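Citrinin polyketide synthase (Monascus purpureus, PDB 5MPT) builds the polyketide precursor of the mycotoxin citrinin from malonyl-CoA units, this chain being its C-methyltransferase (CMeT) domain with S-adenosyl-L-homocysteine bound. Local coordinates at residues 25-28 against 29-33; 38-41 against 42-46. One frame throughout, in Å; residues are numbered along the deposited sequence.

Contact 1: residues 25-28 against 29-33; sequences KEAT and DDFIL
Ala27 and Phe31 form the tight side of this junction between helix 14-26 and helix 28-34. The methyl CB of Ala27 sits 3.7 Å from CE2 of Phe31, and the carbonyl oxygen of Ala27 lies at the ring edge, near the ring plane, 3.1 Å from CD2 of Phe31. The same oxygen accepts the backbone N of Phe31 at 2.9 Å. With CG of Phe31 anti to its own carbonyl carbon (chi1 -79°), the ring is laid back along the helix toward Ala27, while Val185, Gln188 and Gln189 of helix 181-198 also touch it. One residue further on, Ile32 N bonds to Thr28 O, and CD1 of Ile32 meets CG2 of Thr28 loosely at 4.1 Å.

Helix 14-26 gives way here to helix 28-34, within the part of the chain assigned to the methyltransferase helix-turn-helix family, and Ala27 holds the N-cap position of the second helix. Thr28 OG1 reaches back to Lys25 O: lying beside its own backbone N (chi1 -57°), it donates to that oxygen at 2.7 Å, and Thr28 N arrives from the same face of the carbonyl. Two donors thus grip Lys25 O, and OG1 is also bonded to Gln189.

The solvent side is at Asp30 and Glu26, both exposed. Here the contact is mostly water-mediated, with CB of Asp30 still against Ala27 O. One water bridges Glu26 O, the backbone N of Asp30 and OD2 of Asp30, the last at 2.7 Å; a second water accepts from Asp29 N at 3.2 Å and lies near Glu26 O. The carboxylate of Asp29 is taken by the backbone N-H groups of Thr368 and Arg369.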
loop_
_atom_site.group_PDB
_atom_site.type_symbol
_atom_site.label_atom_id
_atom_site.label_comp_id
_atom_site.label_asym_id
_atom_site.label_seq_id
_atom_site.Cartn_x
_atom_site.Cartn_y
_atom_site.Cartn_z
ATOM N N LYS A 25 -9.078 -13.540 -10.541
ATOM C CA LYS A 25 -10.136 -12.906 -9.762
ATOM C C LYS A 25 -10.946 -13.943 -9.000
ATOM O O LYS A 25 -11.238 -13.767 -7.812
ATOM C CB LYS A 25 -11.045 -12.099 -10.702
ATOM C CG LYS A 25 -12.219 -11.396 -9.992
ATOM C CD LYS A 25 -12.973 -10.504 -10.970
ATOM C CE LYS A 25 -14.157 -9.834 -10.319
ATOM N NZ LYS A 25 -14.914 -9.014 -11.283
ATOM N N GLU A 26 -11.347 -15.018 -9.673
ATOM C CA GLU A 26 -12.172 -16.012 -8.990
ATOM C C GLU A 26 -11.431 -16.742 -7.878
ATOM O O GLU A 26 -12.084 -17.345 -7.039
ATOM C CB GLU A 26 -12.729 -17.003 -10.006
ATOM C CG GLU A 26 -13.697 -16.304 -10.952
ATOM C CD GLU A 26 -14.256 -17.176 -12.062
ATOM O OE1 GLU A 26 -13.854 -18.355 -12.191
ATOM O OE2 GLU A 26 -15.113 -16.652 -12.813
ATOM N N ALA A 27 -10.103 -16.685 -7.844
ATOM C CA ALA A 27 -9.305 -17.348 -6.825
ATOM C C ALA A 27 -8.924 -16.416 -5.674
ATOM O O ALA A 27 -8.104 -16.807 -4.842
ATOM C CB ALA A 27 -8.028 -17.906 -7.450
ATOM N N THR A 28 -9.473 -15.197 -5.624
ATOM C CA THR A 28 -9.068 -14.222 -4.603
ATOM C C THR A 28 -9.140 -14.798 -3.184
ATOM O O THR A 28 -8.167 -14.720 -2.431
ATOM C CB THR A 28 -9.912 -12.935 -4.709
ATOM O OG1 THR A 28 -9.781 -12.378 -6.021
ATOM C CG2 THR A 28 -9.443 -11.881 -3.718
ATOM N N ASP A 29 -10.284 -15.377 -2.808
ATOM C CA ASP A 29 -10.447 -15.956 -1.472
ATOM C C ASP A 29 -9.474 -17.099 -1.229
ATOM O O ASP A 29 -8.967 -17.270 -0.114
ATOM C CB ASP A 29 -11.864 -16.454 -1.285
ATOM C CG ASP A 29 -12.860 -15.350 -1.103
ATOM O OD1 ASP A 29 -12.488 -14.300 -0.551
ATOM O OD2 ASP A 29 -14.036 -15.536 -1.470
ATOM N N ASP A 30 -9.173 -17.865 -2.276
ATOM C CA ASP A 30 -8.157 -18.903 -2.175
ATOM C C ASP A 30 -6.794 -18.324 -1.851
ATOM O O ASP A 30 -6.043 -18.918 -1.072
ATOM C CB ASP A 30 -8.042 -19.696 -3.482
ATOM C CG ASP A 30 -9.322 -20.475 -3.848
ATOM O OD1 ASP A 30 -9.699 -21.402 -3.113
ATOM O OD2 ASP A 30 -9.918 -20.197 -4.912
ATOM N N PHE A 31 -6.418 -17.202 -2.493
ATOM C CA PHE A 31 -5.119 -16.606 -2.183
ATOM C C PHE A 31 -5.079 -16.078 -0.753
ATOM O O PHE A 31 -4.061 -16.220 -0.075
ATOM C CB PHE A 31 -4.760 -15.483 -3.188
ATOM C CG PHE A 31 -4.236 -16.008 -4.485
ATOM C CD1 PHE A 31 -2.904 -16.345 -4.610
ATOM C CD2 PHE A 31 -5.090 -16.301 -5.510
ATOM C CE1 PHE A 31 -2.433 -16.889 -5.723
ATOM C CE2 PHE A 31 -4.605 -16.844 -6.672
ATOM C CZ PHE A 31 -3.271 -17.137 -6.769
ATOM N N ILE A 32 -6.196 -15.521 -0.273
ATOM C CA ILE A 32 -6.276 -14.991 1.084
ATOM C C ILE A 32 -6.081 -16.112 2.103
ATOM O O ILE A 32 -5.310 -15.982 3.062
ATOM C CB ILE A 32 -7.626 -14.268 1.257
ATOM C CG1 ILE A 32 -7.619 -12.964 0.457
ATOM C CG2 ILE A 32 -7.926 -13.992 2.733
ATOM C CD1 ILE A 32 -8.985 -12.375 0.296
ATOM N N LEU A 33 -6.773 -17.237 1.909
ATOM C CA LEU A 33 -6.626 -18.362 2.826
ATOM C C LEU A 33 -5.224 -18.962 2.751
ATOM O O LEU A 33 -4.579 -19.192 3.782
ATOM C CB LEU A 33 -7.683 -19.424 2.524
ATOM C CG LEU A 33 -7.732 -20.618 3.482
ATOM C CD1 LEU A 33 -8.170 -20.283 4.882
ATOM C CD2 LEU A 33 -8.659 -21.672 2.834
HETATM O O HOH W 1 -11.558 -18.138 -4.334
HETATM O O HOH W 2 -12.901 -15.289 -4.650
#

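Contact 2: residues 38-41 against 42-46; sequences GTYY and NEVMP. With EDO (1,2-ethanediol), chain C.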
loop_
_atom_site.group_PDB
_atom_site.type_symbol
_atom_site.label_atom_id
_atom_site.label_comp_id
_atom_site.label_asym_id
_atom_site.label_seq_id
_atom_site.Cartn_x
_atom_site.Cartn_y
_atom_site.Cartn_z
ATOM N N GLY A 38 -6.488 -15.307 6.197
ATOM C CA GLY A 38 -7.908 -15.534 6.398
ATOM C C GLY A 38 -8.452 -15.270 7.788
ATOM O O GLY A 38 -9.670 -15.315 7.962
ATOM N N THR A 39 -7.624 -14.905 8.758
ATOM C CA THR A 39 -8.134 -14.426 10.036
ATOM C C THR A 39 -7.759 -12.988 10.275
ATOM O O THR A 39 -7.946 -12.498 11.395
ATOM C CB THR A 39 -7.602 -15.260 11.192
ATOM O OG1 THR A 39 -6.172 -15.225 11.188
ATOM C CG2 THR A 39 -8.073 -16.697 11.071
ATOM N N TYR A 40 -7.242 -12.295 9.263
ATOM C CA TYR A 40 -6.614 -11.000 9.526
ATOM C C TYR A 40 -7.631 -9.951 9.962
ATOM O O TYR A 40 -7.403 -9.228 10.939
ATOM C CB TYR A 40 -5.859 -10.538 8.285
ATOM C CG TYR A 40 -4.832 -9.426 8.531
ATOM C CD1 TYR A 40 -3.558 -9.725 9.012
ATOM C CD2 TYR A 40 -5.110 -8.097 8.228
ATOM C CE1 TYR A 40 -2.625 -8.739 9.240
ATOM C CE2 TYR A 40 -4.152 -7.096 8.433
ATOM C CZ TYR A 40 -2.910 -7.436 8.900
ATOM O OH TYR A 40 -1.964 -6.485 9.092
ATOM N N TYR A 41 -8.742 -9.821 9.234
ATOM C CA TYR A 41 -9.695 -8.762 9.564
ATOM C C TYR A 41 -10.311 -8.978 10.938
ATOM O O TYR A 41 -10.402 -8.043 11.750
ATOM C CB TYR A 41 -10.786 -8.689 8.497
ATOM C CG TYR A 41 -11.789 -7.573 8.688
ATOM C CD1 TYR A 41 -11.521 -6.284 8.237
ATOM C CD2 TYR A 41 -13.003 -7.803 9.320
ATOM C CE1 TYR A 41 -12.437 -5.255 8.413
ATOM C CE2 TYR A 41 -13.922 -6.775 9.505
ATOM C CZ TYR A 41 -13.632 -5.509 9.049
ATOM O OH TYR A 41 -14.550 -4.503 9.233
ATOM N N ASN A 42 -10.715 -10.201 11.241
ATOM C CA ASN A 42 -11.449 -10.448 12.476
ATOM C C ASN A 42 -10.572 -10.769 13.668
ATOM O O ASN A 42 -11.022 -10.592 14.801
ATOM C CB ASN A 42 -12.441 -11.592 12.256
ATOM C CG ASN A 42 -13.600 -11.177 11.374
ATOM O OD1 ASN A 42 -14.106 -10.062 11.481
ATOM N ND2 ASN A 42 -14.025 -12.072 10.493
ATOM N N GLU A 43 -9.348 -11.260 13.463
ATOM C CA GLU A 43 -8.538 -11.686 14.606
ATOM C C GLU A 43 -7.225 -10.933 14.794
ATOM O O GLU A 43 -6.773 -10.804 15.925
ATOM C CB GLU A 43 -8.227 -13.187 14.511
ATOM C CG GLU A 43 -9.445 -14.090 14.609
ATOM C CD GLU A 43 -9.067 -15.575 14.644
ATOM O OE1 GLU A 43 -7.927 -15.907 15.061
ATOM O OE2 GLU A 43 -9.913 -16.406 14.245
ATOM N N VAL A 44 -6.594 -10.441 13.740
ATOM C CA VAL A 44 -5.303 -9.783 13.843
ATOM C C VAL A 44 -5.480 -8.288 13.951
ATOM O O VAL A 44 -4.949 -7.665 14.872
ATOM C CB VAL A 44 -4.401 -10.169 12.645
ATOM C CG1 VAL A 44 -2.989 -9.735 12.900
ATOM C CG2 VAL A 44 -4.396 -11.668 12.461
ATOM N N MET A 45 -6.309 -7.719 13.077
ATOM C CA MET A 45 -6.455 -6.265 13.035
ATOM C C MET A 45 -7.006 -5.664 14.322
ATOM O O MET A 45 -6.547 -4.575 14.690
ATOM C CB MET A 45 -7.328 -5.846 11.839
ATOM C CG MET A 45 -6.577 -5.810 10.531
ATOM S SD MET A 45 -7.608 -5.418 9.066
ATOM C CE MET A 45 -8.449 -3.950 9.755
ATOM N N PRO A 46 -7.965 -6.265 15.028
ATOM C CA PRO A 46 -8.359 -5.681 16.320
ATOM C C PRO A 46 -7.199 -5.605 17.284
ATOM O O PRO A 46 -7.132 -4.666 18.091
ATOM C CB PRO A 46 -9.477 -6.615 16.797
ATOM C CG PRO A 46 -10.049 -7.167 15.487
ATOM C CD PRO A 46 -8.855 -7.362 14.614
HETATM C C1 EDO C . -3.255 -17.446 9.890
HETATM O O1 EDO C . -4.622 -17.402 10.299
HETATM C C2 EDO C . -2.445 -16.499 10.762
HETATM O O2 EDO C . -3.200 -15.294 10.973
HETATM O O HOH W 3 -5.541 -15.649 13.671
#
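Thr39 and Tyr40 start helix 40-62 with an irregular turn: Tyr40 O is shared by two backbone donors, one of them five residues ahead. Met45 N meets Tyr40 O at 2.8 Å in a nearly straight bond (163°), whereas Val44 N comes to the same oxygen at 3.2 Å from above the carbonyl plane. Thr39 O is likewise taken by Glu43 N at 2.8 Å and more weakly by Val44 N. This is a wider pi-type turn spanning 42-44, followed by a kink at Pro46, whose ring nitrogen has no hydrogen to give; its CD instead lies 3.3 Å from Tyr41 O.

Val44 and Met45 both come up against the Tyr40 ring. Val44 CB and CG1 approach CD1 and CE1, while Met45 CG lies against CD2 and CE2 of Tyr40, 3.5 Å from the latter, each side chain crossing the tyrosine at about a right angle. With CG of Tyr40 anti to its backbone N (chi1 -163°), the phenol extends to Glu138 and Trp322, which hydrogen-bond its hydroxyl, and the ring meets His135 edge-to-face.

In these opening turns of helix 40-62, in the helix-turn-helix family region, Met45 SD makes oblique Met-aromatic contacts with two tyrosines, lying 4.8 Å from the centroid of Tyr40 and 5.2 Å from that of Tyr41. Asn42 OD1 comes up at the edge of the Tyr41 ring, its amide plane turned 76° from the ring.

Thr39, at the N-cap position, makes no capping bond with its side chain. Its OG1 instead accepts from the O1 of an ethanediol, probably left from crystallisation, and donates to a water that in turn donates a hydrogen bond to Glu43 OE1.

In the fold
From the N terminus, helix 14-26 runs into contact 1, which closes the short break before helix 28-34. That helix ends, a brief loop follows, and contact 2 then closes the opening turns of helix 40-62. The two are in series, with neither nesting nor crossing. Their centres lie about 16 Å apart, yet they touch where Ile32 CG2 packs on Gly38 N, 4.0 Å away. Contact 1 fastens the chain to helix 181-198 and to the loop after strand 361-364. Glu371 bridges both: Ile32 touches it, and it accepts from Tyr41 N. Contact 2 ties in helices 136-146 and 321-327 through Glu138 and Trp322; the Tyr40 side chain lies about 11 Å from that of active-site Tyr177.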